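Local coordinates for austinol synthesis protein H (Emericella nidulans FGSC A4, PDB 5X9K) that takes part in the biosynthesis of the fungal meroterpenoids austinol and dehydroaustinol as a homodimeric isomerase of the Trt14 family, at residues S47-M52 / E75-F80; S60-L65 / F145-S150; R93-A98 / H112-G117; S119-F124 / D154-K159. All coordinates share one frame; numbering follows the deposited sequence.

Interaction 1. Residues S47-M52 / E75-F80; sequences SVLSFM and ESKADF
V48, L49 and M52 gather round the ring of F80. V48 comes over one face, its side chain at about a right angle to that of F80. Its CG1 does the touching and lies 4.0 Å from the centroid of the F80 ring, 29° off the normal, a CH-pi contact. CG1 is anti to the backbone N (chi1 177°), which turns this methyl rather than CG2 to the ring. L49 slants in obliquely. Its CD2 lies 3.7 Å from F80 CE2. M52 arrives from the opposite direction to F80, on an extended chain. Its terminal CE closes to 3.4 Å from F80 CZ. M52 SD lies obliquely 5.4 Å from the centroid of the F80 ring, a Met-aromatic contact. The other branch, L49 CD1, sits 3.6 Å from K77 CD, against an extended aliphatic chain. K77 NZ runs on to a salt bridge with E46, so a charge closes the margin of an apolar patch. F36 of helix 26-38 also touches V48 and M52. The cluster lies where helix 46-49 and the turn and strand start after it meet helix 73-86. The setting is consistent with the cone-like NTF2-type alpha+beta fold of the Trt14 family.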
loop_
_atom_site.group_PDB
_atom_site.type_symbol
_atom_site.label_atom_id
_atom_site.label_comp_id
_atom_site.label_asym_id
_atom_site.label_seq_id
_atom_site.Cartn_x
_atom_site.Cartn_y
_atom_site.Cartn_z
ATOM N N SER A 47 3.469 -23.653 -2.127
ATOM C CA SER A 47 4.706 -23.024 -2.571
ATOM C C SER A 47 4.866 -21.632 -1.978
ATOM O O SER A 47 5.985 -21.223 -1.640
ATOM C CB SER A 47 4.755 -22.979 -4.094
ATOM O OG SER A 47 5.096 -24.253 -4.604
ATOM N N VAL A 48 3.761 -20.892 -1.843
ATOM C CA VAL A 48 3.795 -19.601 -1.159
ATOM C C VAL A 48 4.107 -19.793 0.317
ATOM O O VAL A 48 4.993 -19.134 0.875
ATOM C CB VAL A 48 2.464 -18.848 -1.346
ATOM C CG1 VAL A 48 2.497 -17.566 -0.584
ATOM C CG2 VAL A 48 2.202 -18.566 -2.816
ATOM N N LEU A 49 3.389 -20.710 0.969
ATOM C CA LEU A 49 3.601 -20.933 2.393
ATOM C C LEU A 49 5.021 -21.385 2.683
ATOM O O LEU A 49 5.542 -21.112 3.766
ATOM C CB LEU A 49 2.614 -21.974 2.921
ATOM C CG LEU A 49 1.136 -21.599 2.986
ATOM C CD1 LEU A 49 0.337 -22.868 3.264
ATOM C CD2 LEU A 49 0.898 -20.554 4.061
ATOM N N SER A 50 5.657 -22.093 1.747
ATOM C CA SER A 50 6.997 -22.605 2.005
ATOM C C SER A 50 8.054 -21.507 2.010
ATOM O O SER A 50 9.184 -21.755 2.445
ATOM C CB SER A 50 7.363 -23.677 0.976
ATOM O OG SER A 50 7.691 -23.090 -0.266
ATOM N N PHE A 51 7.719 -20.309 1.544
ATOM C CA PHE A 51 8.630 -19.176 1.589
ATOM C C PHE A 51 8.391 -18.271 2.795
ATOM O O PHE A 51 9.045 -17.230 2.910
ATOM C CB PHE A 51 8.518 -18.368 0.293
ATOM C CG PHE A 51 9.530 -18.754 -0.754
ATOM C CD1 PHE A 51 9.289 -19.815 -1.619
ATOM C CD2 PHE A 51 10.714 -18.041 -0.884
ATOM C CE1 PHE A 51 10.221 -20.170 -2.593
ATOM C CE2 PHE A 51 11.650 -18.390 -1.858
ATOM C CZ PHE A 51 11.400 -19.458 -2.710
ATOM N N MET A 52 7.480 -18.639 3.693
ATOM C CA MET A 52 7.212 -17.890 4.911
ATOM C C MET A 52 7.783 -18.648 6.108
ATOM O O MET A 52 7.582 -19.863 6.233
ATOM C CB MET A 52 5.707 -17.658 5.079
ATOM C CG MET A 52 5.108 -16.913 3.909
ATOM S SD MET A 52 3.317 -16.905 4.029
ATOM C CE MET A 52 2.808 -16.116 2.529
ATOM N N GLU A 75 -3.173 -19.063 10.010
ATOM C CA GLU A 75 -4.432 -18.424 9.637
ATOM C C GLU A 75 -4.484 -18.079 8.149
ATOM O O GLU A 75 -5.564 -18.073 7.552
ATOM C CB GLU A 75 -4.647 -17.163 10.482
ATOM C CG GLU A 75 -5.170 -17.419 11.879
ATOM C CD GLU A 75 -5.139 -16.168 12.733
ATOM O OE1 GLU A 75 -4.233 -15.337 12.520
ATOM O OE2 GLU A 75 -6.018 -16.008 13.612
ATOM N N SER A 76 -3.347 -17.793 7.527
ATOM C CA SER A 76 -3.406 -17.343 6.146
ATOM C C SER A 76 -3.563 -18.481 5.145
ATOM O O SER A 76 -3.824 -18.209 3.968
ATOM C CB SER A 76 -2.160 -16.534 5.801
ATOM O OG SER A 76 -1.011 -17.359 5.752
ATOM N N LYS A 77 -3.417 -19.740 5.570
ATOM C CA LYS A 77 -3.474 -20.842 4.609
ATOM C C LYS A 77 -4.814 -20.890 3.883
ATOM O O LYS A 77 -4.867 -21.258 2.702
ATOM C CB LYS A 77 -3.198 -22.173 5.308
ATOM C CG LYS A 77 -3.121 -23.351 4.341
ATOM C CD LYS A 77 -2.394 -24.545 4.931
ATOM C CE LYS A 77 -2.182 -25.606 3.872
ATOM N NZ LYS A 77 -1.813 -26.913 4.459
ATOM N N ALA A 78 -5.901 -20.519 4.562
ATOM C CA ALA A 78 -7.203 -20.475 3.904
ATOM C C ALA A 78 -7.197 -19.535 2.701
ATOM O O ALA A 78 -7.860 -19.815 1.695
ATOM C CB ALA A 78 -8.277 -20.053 4.909
ATOM N N ASP A 79 -6.454 -18.421 2.790
ATOM C CA ASP A 79 -6.389 -17.470 1.684
ATOM C C ASP A 79 -5.768 -18.108 0.449
ATOM O O ASP A 79 -6.260 -17.928 -0.669
ATOM C CB ASP A 79 -5.595 -16.224 2.095
ATOM C CG ASP A 79 -6.337 -15.348 3.114
ATOM O OD1 ASP A 79 -7.576 -15.239 3.025
ATOM O OD2 ASP A 79 -5.674 -14.759 3.998
ATOM N N PHE A 80 -4.678 -18.852 0.626
ATOM C CA PHE A 80 -4.058 -19.494 -0.528
ATOM C C PHE A 80 -4.886 -20.678 -1.017
ATOM O O PHE A 80 -4.859 -21.004 -2.214
ATOM C CB PHE A 80 -2.624 -19.895 -0.181
ATOM C CG PHE A 80 -1.832 -18.765 0.431
ATOM C CD1 PHE A 80 -1.505 -17.649 -0.321
ATOM C CD2 PHE A 80 -1.450 -18.805 1.761
ATOM C CE1 PHE A 80 -0.797 -16.600 0.241
ATOM C CE2 PHE A 80 -0.737 -17.762 2.325
ATOM C CZ PHE A 80 -0.415 -16.656 1.563
#

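Interaction 2. Residues S60-L65 / F145-S150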
loop_
_atom_site.group_PDB
_atom_site.type_symbol
_atom_site.label_atom_id
_atom_site.label_comp_id
_atom_site.label_asym_id
_atom_site.label_seq_id
_atom_site.Cartn_x
_atom_site.Cartn_y
_atom_site.Cartn_z
ATOM N N SER A 60 -2.399 -7.018 6.782
ATOM C CA SER A 60 -3.267 -6.730 5.647
ATOM C C SER A 60 -3.994 -5.415 5.880
ATOM O O SER A 60 -4.748 -5.285 6.851
ATOM C CB SER A 60 -4.269 -7.864 5.427
ATOM O OG SER A 60 -3.568 -9.071 5.180
ATOM N N PHE A 61 -3.784 -4.476 4.975
ATOM C CA PHE A 61 -4.331 -3.121 5.040
ATOM C C PHE A 61 -4.987 -2.794 3.704
ATOM O O PHE A 61 -4.769 -3.493 2.718
ATOM C CB PHE A 61 -3.197 -2.143 5.362
ATOM C CG PHE A 61 -2.619 -2.363 6.710
ATOM C CD1 PHE A 61 -3.349 -2.011 7.840
ATOM C CD2 PHE A 61 -1.383 -2.978 6.869
ATOM C CE1 PHE A 61 -2.830 -2.218 9.111
ATOM C CE2 PHE A 61 -0.867 -3.203 8.139
ATOM C CZ PHE A 61 -1.598 -2.821 9.260
ATOM N N PRO A 62 -5.843 -1.752 3.660
ATOM C CA PRO A 62 -6.297 -0.822 4.701
ATOM C C PRO A 62 -7.050 -1.516 5.825
ATOM O O PRO A 62 -7.598 -2.604 5.614
ATOM C CB PRO A 62 -7.261 0.127 3.958
ATOM C CG PRO A 62 -7.074 -0.132 2.505
ATOM C CD PRO A 62 -6.542 -1.531 2.378
ATOM N N SER A 63 -7.080 -0.883 6.994
ATOM C CA SER A 63 -7.890 -1.378 8.102
ATOM C C SER A 63 -9.374 -1.312 7.761
ATOM O O SER A 63 -9.845 -0.357 7.138
ATOM C CB SER A 63 -7.616 -0.556 9.360
ATOM O OG SER A 63 -6.284 -0.756 9.793
ATOM N N SER A 64 -10.110 -2.343 8.171
ATOM C CA SER A 64 -11.563 -2.345 8.091
ATOM C C SER A 64 -12.120 -2.906 9.393
ATOM O O SER A 64 -11.469 -3.716 10.060
ATOM C CB SER A 64 -12.071 -3.147 6.877
ATOM O OG SER A 64 -11.405 -4.393 6.747
ATOM N N LEU A 65 -13.318 -2.454 9.765
ATOM C CA LEU A 65 -13.916 -2.888 11.025
ATOM C C LEU A 65 -14.190 -4.388 11.011
ATOM O O LEU A 65 -14.654 -4.947 10.012
ATOM C CB LEU A 65 -15.216 -2.131 11.296
ATOM C CG LEU A 65 -15.107 -0.621 11.472
ATOM C CD1 LEU A 65 -16.509 0.011 11.517
ATOM C CD2 LEU A 65 -14.302 -0.279 12.722
ATOM N N PHE A 145 3.721 -7.625 4.701
ATOM C CA PHE A 145 2.789 -6.499 4.689
ATOM C C PHE A 145 2.178 -6.403 3.299
ATOM O O PHE A 145 2.895 -6.453 2.295
ATOM C CB PHE A 145 3.531 -5.201 5.068
ATOM C CG PHE A 145 2.764 -3.901 4.808
ATOM C CD1 PHE A 145 2.630 -3.381 3.523
ATOM C CD2 PHE A 145 2.272 -3.157 5.870
ATOM C CE1 PHE A 145 1.961 -2.148 3.301
ATOM C CE2 PHE A 145 1.608 -1.939 5.657
ATOM C CZ PHE A 145 1.453 -1.442 4.371
ATOM N N GLN A 146 0.863 -6.281 3.230
ATOM C CA GLN A 146 0.237 -5.933 1.963
ATOM C C GLN A 146 -0.781 -4.832 2.176
ATOM O O GLN A 146 -1.474 -4.796 3.197
ATOM C CB GLN A 146 -0.409 -7.141 1.298
ATOM C CG GLN A 146 -1.679 -7.612 1.914
ATOM C CD GLN A 146 -2.230 -8.790 1.163
ATOM O OE1 GLN A 146 -2.809 -8.634 0.086
ATOM N NE2 GLN A 146 -2.030 -9.984 1.708
ATOM N N PHE A 147 -0.818 -3.901 1.234
ATOM C CA PHE A 147 -1.793 -2.820 1.229
ATOM C C PHE A 147 -2.571 -3.036 -0.052
ATOM O O PHE A 147 -2.015 -2.902 -1.149
ATOM C CB PHE A 147 -1.122 -1.447 1.286
ATOM C CG PHE A 147 -2.080 -0.304 1.579
ATOM C CD1 PHE A 147 -3.023 0.085 0.645
ATOM C CD2 PHE A 147 -2.003 0.387 2.787
ATOM C CE1 PHE A 147 -3.891 1.137 0.908
ATOM C CE2 PHE A 147 -2.869 1.455 3.067
ATOM C CZ PHE A 147 -3.817 1.824 2.110
ATOM N N ALA A 148 -3.834 -3.425 0.092
ATOM C CA ALA A 148 -4.619 -3.918 -1.024
ATOM C C ALA A 148 -5.404 -2.790 -1.681
ATOM O O ALA A 148 -5.623 -1.721 -1.100
ATOM C CB ALA A 148 -5.579 -5.010 -0.553
ATOM N N ASP A 149 -5.792 -3.043 -2.926
ATOM C CA ASP A 149 -6.755 -2.225 -3.667
ATOM C C ASP A 149 -8.133 -2.752 -3.283
ATOM O O ASP A 149 -8.658 -3.684 -3.885
ATOM C CB ASP A 149 -6.475 -2.327 -5.163
ATOM C CG ASP A 149 -7.567 -1.696 -6.029
ATOM O OD1 ASP A 149 -8.389 -0.915 -5.518
ATOM O OD2 ASP A 149 -7.577 -1.989 -7.234
ATOM N N SER A 150 -8.723 -2.155 -2.251
ATOM C CA SER A 150 -9.959 -2.707 -1.706
ATOM C C SER A 150 -11.111 -2.643 -2.706
ATOM O O SER A 150 -11.988 -3.514 -2.694
ATOM C CB SER A 150 -10.339 -1.959 -0.428
ATOM O OG SER A 150 -9.392 -2.180 0.601
#
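The first torsions of F61 and F145 differ, and together they turn the two rings toward each other. F61 keeps CG beside its backbone N (chi1 -65°); F145 has CG anti to N (chi1 167°), which carries the end of its ring nearer the F61 strand. The rings approach through F61 CD2 and F145 CE2, 3.4 Å apart. Their planes make 36°, an oblique pairing. F147 belongs to the same side of the sheet as F61. Its CD2 lies 3.8 Å from F61 CB. P62 lies over one face of the F147 ring, with P62 CD 4.3 Å from the ring centroid, a CH-pi contact. The peptide before P62 is cis, and it stands just where the strand ends. S60 and Q146 project to the other side of the sheet, with loose contact between S60 OG and Q146 NE2.

Two backbone bonds hold the strands in parallel register. F61 N donates to Q146 O at 2.9 Å, and A148 N donates to F61 O at 2.8 Å, the latter nearly straight. F61 thus uses both its N-H and its carbonyl on one neighbour. Past the end of the ladder P62 CD rests 3.4 Å from S150 OG, at the start of helix 150-167, where D149 occupies the N-cap. D149 OD1 bonds S150 OG of the second subunit.

The second subunit comes close: its H112 meets the F61 ring edge-to-face, and its V129 packs on F147. This is a parallel strand pair inside a curled mixed sheet, with one aromatic-rich face turned to the homodimer interface.

Interaction 3. Residues R93-A98 / H112-G117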
loop_
_atom_site.group_PDB
_atom_site.type_symbol
_atom_site.label_atom_id
_atom_site.label_comp_id
_atom_site.label_asym_id
_atom_site.label_seq_id
_atom_site.Cartn_x
_atom_site.Cartn_y
_atom_site.Cartn_z
ATOM N N ARG A 93 2.884 -9.701 -10.434
ATOM C CA ARG A 93 4.003 -9.134 -11.171
ATOM C C ARG A 93 4.291 -7.737 -10.649
ATOM O O ARG A 93 3.367 -7.004 -10.293
ATOM C CB ARG A 93 3.695 -9.064 -12.677
ATOM C CG ARG A 93 4.891 -8.663 -13.546
ATOM C CD ARG A 93 5.389 -9.827 -14.412
ATOM N NE ARG A 93 4.482 -10.117 -15.522
ATOM C CZ ARG A 93 4.570 -11.189 -16.307
ATOM N NH1 ARG A 93 5.523 -12.091 -16.109
ATOM N NH2 ARG A 93 3.698 -11.365 -17.293
ATOM N N VAL A 94 5.568 -7.362 -10.606
ATOM C CA VAL A 94 5.900 -5.975 -10.312
ATOM C C VAL A 94 5.440 -5.103 -11.472
ATOM O O VAL A 94 5.711 -5.406 -12.641
ATOM C CB VAL A 94 7.405 -5.831 -10.061
ATOM C CG1 VAL A 94 7.791 -4.371 -9.900
ATOM C CG2 VAL A 94 7.792 -6.639 -8.834
ATOM N N LYS A 95 4.733 -4.022 -11.160
ATOM C CA LYS A 95 4.264 -3.117 -12.202
ATOM C C LYS A 95 5.446 -2.557 -12.993
ATOM O O LYS A 95 6.471 -2.181 -12.424
ATOM C CB LYS A 95 3.440 -1.995 -11.573
ATOM C CG LYS A 95 2.564 -1.213 -12.538
ATOM C CD LYS A 95 1.814 -0.108 -11.794
ATOM C CE LYS A 95 0.934 0.700 -12.718
ATOM N NZ LYS A 95 -0.190 -0.122 -13.223
ATOM N N ASP A 96 5.319 -2.541 -14.321
ATOM C CA ASP A 96 6.412 -2.050 -15.153
ATOM C C ASP A 96 6.699 -0.593 -14.821
ATOM O O ASP A 96 5.782 0.214 -14.631
ATOM C CB ASP A 96 6.083 -2.204 -16.644
ATOM C CG ASP A 96 7.314 -2.026 -17.550
ATOM O OD1 ASP A 96 8.371 -2.638 -17.276
ATOM O OD2 ASP A 96 7.224 -1.287 -18.554
ATOM N N GLY A 97 7.987 -0.268 -14.731
ATOM C CA GLY A 97 8.429 1.038 -14.293
ATOM C C GLY A 97 8.536 1.201 -12.795
ATOM O O GLY A 97 9.172 2.163 -12.335
ATOM N N ALA A 98 7.946 0.291 -12.014
ATOM C CA ALA A 98 7.958 0.386 -10.553
ATOM C C ALA A 98 9.225 -0.276 -10.034
ATOM O O ALA A 98 9.267 -1.486 -9.802
ATOM C CB ALA A 98 6.715 -0.261 -9.956
ATOM N N HIS A 112 5.487 -2.461 -5.798
ATOM C CA HIS A 112 4.170 -2.136 -6.331
ATOM C C HIS A 112 3.758 -3.287 -7.250
ATOM O O HIS A 112 4.328 -3.468 -8.334
ATOM C CB HIS A 112 4.213 -0.785 -7.047
ATOM C CG HIS A 112 2.874 -0.295 -7.479
ATOM N ND1 HIS A 112 2.715 0.802 -8.298
ATOM C CD2 HIS A 112 1.627 -0.744 -7.197
ATOM C CE1 HIS A 112 1.429 0.994 -8.519
ATOM N NE2 HIS A 112 0.746 0.073 -7.859
ATOM N N ILE A 113 2.770 -4.073 -6.811
ATOM C CA ILE A 113 2.416 -5.355 -7.408
ATOM C C ILE A 113 1.081 -5.253 -8.133
ATOM O O ILE A 113 0.140 -4.625 -7.632
ATOM C CB ILE A 113 2.331 -6.438 -6.317
ATOM C CG1 ILE A 113 3.696 -6.651 -5.674
ATOM C CG2 ILE A 113 1.746 -7.751 -6.878
ATOM C CD1 ILE A 113 4.611 -7.433 -6.533
ATOM N N GLU A 114 0.986 -5.927 -9.278
ATOM C CA GLU A 114 -0.274 -6.171 -9.975
ATOM C C GLU A 114 -0.603 -7.654 -9.902
ATOM O O GLU A 114 0.253 -8.499 -10.174
ATOM C CB GLU A 114 -0.169 -5.738 -11.438
ATOM C CG GLU A 114 -0.125 -4.240 -11.651
ATOM C CD GLU A 114 0.043 -3.892 -13.117
ATOM O OE1 GLU A 114 0.645 -4.710 -13.847
ATOM O OE2 GLU A 114 -0.437 -2.813 -13.530
ATOM N N GLY A 115 -1.847 -7.974 -9.523
ATOM C CA GLY A 115 -2.360 -9.332 -9.585
ATOM C C GLY A 115 -3.445 -9.422 -10.647
ATOM O O GLY A 115 -4.357 -8.599 -10.678
ATOM N N LYS A 116 -3.311 -10.407 -11.541
ATOM C CA LYS A 116 -4.269 -10.590 -12.628
ATOM C C LYS A 116 -4.487 -12.075 -12.856
ATOM O O LYS A 116 -3.541 -12.861 -12.811
ATOM C CB LYS A 116 -3.792 -9.930 -13.939
ATOM C CG LYS A 116 -3.359 -8.477 -13.787
ATOM C CD LYS A 116 -2.816 -7.909 -15.094
ATOM C CE LYS A 116 -2.456 -6.436 -14.934
ATOM N NZ LYS A 116 -1.923 -5.871 -16.199
ATOM N N GLY A 117 -5.730 -12.457 -13.117
ATOM C CA GLY A 117 -5.995 -13.858 -13.376
ATOM C C GLY A 117 -7.381 -14.041 -13.939
ATOM O O GLY A 117 -8.201 -13.119 -13.955
HETATM O O HOH W 1 8.015 -2.069 -7.275
#
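The end of an antiparallel ladder joins R93 to E114 and V94 to I113, next to the subunit interface. R93 and E114 form a hydrogen-bonded pair, with R93 N to E114 O at 2.9 Å and E114 N to R93 O at 2.8 Å. V94 and I113 follow as a non-hydrogen-bonded pair, and V94 CG2 meets I113 CD1 at 4.0 Å. One more bond, K95 N to H112 O at 2.9 Å, closes the ladder.

K95 carries the side-chain contact. Its CG is anti to N (chi1 -163°), which lays the chain alongside H112, pointing the same way. K95 CB lies over one face of the imidazole, and K95 CD comes 3.5 Å from H112 CE1. The chain bends at its end, and K95 NZ reaches E114 OE2 at 2.7 Å. This salt bridge uses the anti side of the carboxylate, 34° out of its plane. K116 adds a long salt bridge to E114. H112 NE2 bonds to E127, while F145 of the second subunit meets the H112 ring edge-to-face.

From K95 a type II turn runs to A98. A water accepts from H112 N and donates to A98 O. This is the end of an antiparallel strand pair, running into a type II turn at the dimer interface.

Interaction 4. Residues S119-F124 / D154-K159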
loop_
_atom_site.group_PDB
_atom_site.type_symbol
_atom_site.label_atom_id
_atom_site.label_comp_id
_atom_site.label_asym_id
_atom_site.label_seq_id
_atom_site.Cartn_x
_atom_site.Cartn_y
_atom_site.Cartn_z
ATOM N N SER A 119 -10.721 -16.018 -13.269
ATOM C CA SER A 119 -11.334 -16.683 -12.135
ATOM C C SER A 119 -12.705 -17.226 -12.504
ATOM O O SER A 119 -13.268 -16.925 -13.560
ATOM C CB SER A 119 -11.464 -15.737 -10.930
ATOM O OG SER A 119 -12.629 -14.955 -11.046
ATOM N N LEU A 120 -13.224 -18.033 -11.583
ATOM C CA LEU A 120 -14.566 -18.588 -11.607
ATOM C C LEU A 120 -15.612 -17.561 -12.028
ATOM O O LEU A 120 -16.574 -17.899 -12.729
ATOM C CB LEU A 120 -14.883 -19.138 -10.216
ATOM C CG LEU A 120 -16.013 -20.126 -9.996
ATOM C CD1 LEU A 120 -15.937 -21.249 -11.013
ATOM C CD2 LEU A 120 -15.890 -20.674 -8.584
ATOM N N VAL A 121 -15.436 -16.307 -11.604
ATOM C CA VAL A 121 -16.417 -15.255 -11.861
ATOM C C VAL A 121 -15.811 -14.205 -12.782
ATOM O O VAL A 121 -16.166 -13.023 -12.717
ATOM C CB VAL A 121 -16.923 -14.618 -10.550
ATOM C CG1 VAL A 121 -17.657 -15.643 -9.716
ATOM C CG2 VAL A 121 -15.769 -14.024 -9.755
ATOM N N GLY A 122 -14.906 -14.622 -13.652
ATOM C CA GLY A 122 -14.405 -13.745 -14.681
ATOM C C GLY A 122 -13.057 -13.144 -14.346
ATOM O O GLY A 122 -12.336 -13.602 -13.460
ATOM N N ARG A 123 -12.725 -12.085 -15.083
ATOM C CA ARG A 123 -11.411 -11.463 -14.983
ATOM C C ARG A 123 -11.237 -10.761 -13.638
ATOM O O ARG A 123 -12.135 -10.059 -13.160
ATOM C CB ARG A 123 -11.236 -10.463 -16.126
ATOM C CG ARG A 123 -9.846 -9.934 -16.304
ATOM C CD ARG A 123 -8.931 -11.014 -16.853
ATOM N NE ARG A 123 -7.583 -10.490 -16.991
ATOM C CZ ARG A 123 -6.494 -11.235 -17.105
ATOM N NH1 ARG A 123 -6.579 -12.561 -17.083
ATOM N NH2 ARG A 123 -5.317 -10.643 -17.215
ATOM N N PHE A 124 -10.072 -10.959 -13.022
ATOM C CA PHE A 124 -9.690 -10.248 -11.806
ATOM C C PHE A 124 -8.380 -9.534 -12.079
ATOM O O PHE A 124 -7.411 -10.161 -12.517
ATOM C CB PHE A 124 -9.543 -11.201 -10.620
ATOM C CG PHE A 124 -9.226 -10.513 -9.315
ATOM C CD1 PHE A 124 -10.031 -9.484 -8.845
ATOM C CD2 PHE A 124 -8.141 -10.919 -8.548
ATOM C CE1 PHE A 124 -9.746 -8.871 -7.640
ATOM C CE2 PHE A 124 -7.844 -10.317 -7.351
ATOM C CZ PHE A 124 -8.640 -9.289 -6.885
ATOM N N ASP A 154 -12.761 -6.179 -2.989
ATOM C CA ASP A 154 -14.101 -6.366 -2.433
ATOM C C ASP A 154 -15.125 -6.663 -3.526
ATOM O O ASP A 154 -16.054 -7.454 -3.317
ATOM C CB ASP A 154 -14.540 -5.131 -1.643
ATOM C CG ASP A 154 -13.615 -4.801 -0.475
ATOM O OD1 ASP A 154 -12.870 -5.691 0.003
ATOM O OD2 ASP A 154 -13.635 -3.627 -0.042
ATOM N N ALA A 155 -14.987 -6.021 -4.689
ATOM C CA ALA A 155 -15.916 -6.267 -5.790
ATOM C C ALA A 155 -15.849 -7.721 -6.235
ATOM O O ALA A 155 -16.877 -8.396 -6.382
ATOM C CB ALA A 155 -15.605 -5.329 -6.956
ATOM N N TRP A 156 -14.635 -8.227 -6.433
ATOM C CA TRP A 156 -14.473 -9.629 -6.780
ATOM C C TRP A 156 -15.008 -10.531 -5.676
ATOM O O TRP A 156 -15.610 -11.577 -5.953
ATOM C CB TRP A 156 -13.001 -9.917 -7.046
ATOM C CG TRP A 156 -12.736 -11.320 -7.511
ATOM C CD1 TRP A 156 -12.903 -11.809 -8.774
ATOM C CD2 TRP A 156 -12.250 -12.412 -6.718
ATOM N NE1 TRP A 156 -12.545 -13.142 -8.817
ATOM C CE2 TRP A 156 -12.149 -13.532 -7.567
ATOM C CE3 TRP A 156 -11.893 -12.552 -5.370
ATOM C CZ2 TRP A 156 -11.709 -14.771 -7.114
ATOM C CZ3 TRP A 156 -11.463 -13.780 -4.927
ATOM C CH2 TRP A 156 -11.368 -14.874 -5.798
ATOM N N GLY A 157 -14.787 -10.149 -4.413
ATOM C CA GLY A 157 -15.312 -10.941 -3.314
ATOM C C GLY A 157 -16.826 -11.023 -3.336
ATOM O O GLY A 157 -17.411 -12.063 -3.018
ATOM N N LYS A 158 -17.476 -9.927 -3.726
ATOM C CA LYS A 158 -18.930 -9.934 -3.839
ATOM C C LYS A 158 -19.392 -10.857 -4.962
ATOM O O LYS A 158 -20.383 -11.579 -4.809
ATOM C CB LYS A 158 -19.443 -8.519 -4.069
ATOM C CG LYS A 158 -19.313 -7.578 -2.874
ATOM C CD LYS A 158 -20.330 -6.437 -2.984
ATOM C CE LYS A 158 -19.915 -5.188 -2.198
ATOM N NZ LYS A 158 -20.066 -5.316 -0.716
ATOM N N LYS A 159 -18.694 -10.835 -6.103
ATOM C CA LYS A 159 -19.037 -11.743 -7.193
ATOM C C LYS A 159 -18.903 -13.200 -6.764
ATOM O O LYS A 159 -19.762 -14.029 -7.095
ATOM C CB LYS A 159 -18.170 -11.450 -8.417
ATOM C CG LYS A 159 -18.406 -10.072 -9.034
ATOM C CD LYS A 159 -17.544 -9.832 -10.267
ATOM C CE LYS A 159 -17.835 -10.833 -11.374
ATOM N NZ LYS A 159 -19.267 -10.817 -11.790
#
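W156 NE1 donates to S119 OG at 2.9 Å. The bond is almost straight (175°), and the oxygen lies in the indole plane, at the ring edge. F124 covers one indole face, its side chain at about a right angle to that of W156. The F124 ring and the five-membered ring have centroids 4.4 Å apart and planes inclined at 35°, an oblique pairing. F124 CE1 comes within 3.5 Å of W156 CB. V121 CG2 adds an apolar touch beside the indole nitrogen, oblique to the ring and 3.8 Å from W156 CD1. Nearly one helical turn on, K159 packs its CB against V121 CG2. K159 then bends at chi3, which brings its CE to 3.1 Å from V121 O.

The next shell fixes the serine. S119 OG stands between its backbone N and carbonyl carbon (chi1 84°), facing back over the turn. There it accepts from V121 N at 3.2 Å, an ST turn, and donates to G122 O at 2.8 Å. G122 O also accepts from S119 N, and G122 N binds S119 O, closing a two-residue beta hairpin with a type I turn. Farther out, F87 meets the W156 ring, F86 packs on it, and L120 shares a backbone bond with F86.

S119 OG is thus held by three bonds, two received and one given. The indole N-H is satisfied by an oxygen whose own position is set by the hairpin. Apolar contacts join helix 150-167 to the hairpin. The directional bond, together with F124 against one face, is likely to fix how the indole is turned.

Interactions 1 and 2 are the buried ones, while interactions 3 and 4 are only partly buried. Interaction 1 joins a short helix and the turn after it to helix 73-86 by apolar contact alone, with no hydrogen bond across it. Interactions 2 and 3 are backbone ladders in one sheet, the former parallel and the latter antiparallel. Both border the second subunit, but interaction 2 presents aromatic rings whereas interaction 3 adds a salt bridge and a water. Interaction 4 is the outermost, its centre about 17 Å from the chain's centre, and sets a helix on a hairpin. It adjoins interaction 3 directly, since strands 108-119 and 122-134 pair where G117 N probably bonds to F124 O. Helix 150-167 links it in sequence to interaction 2.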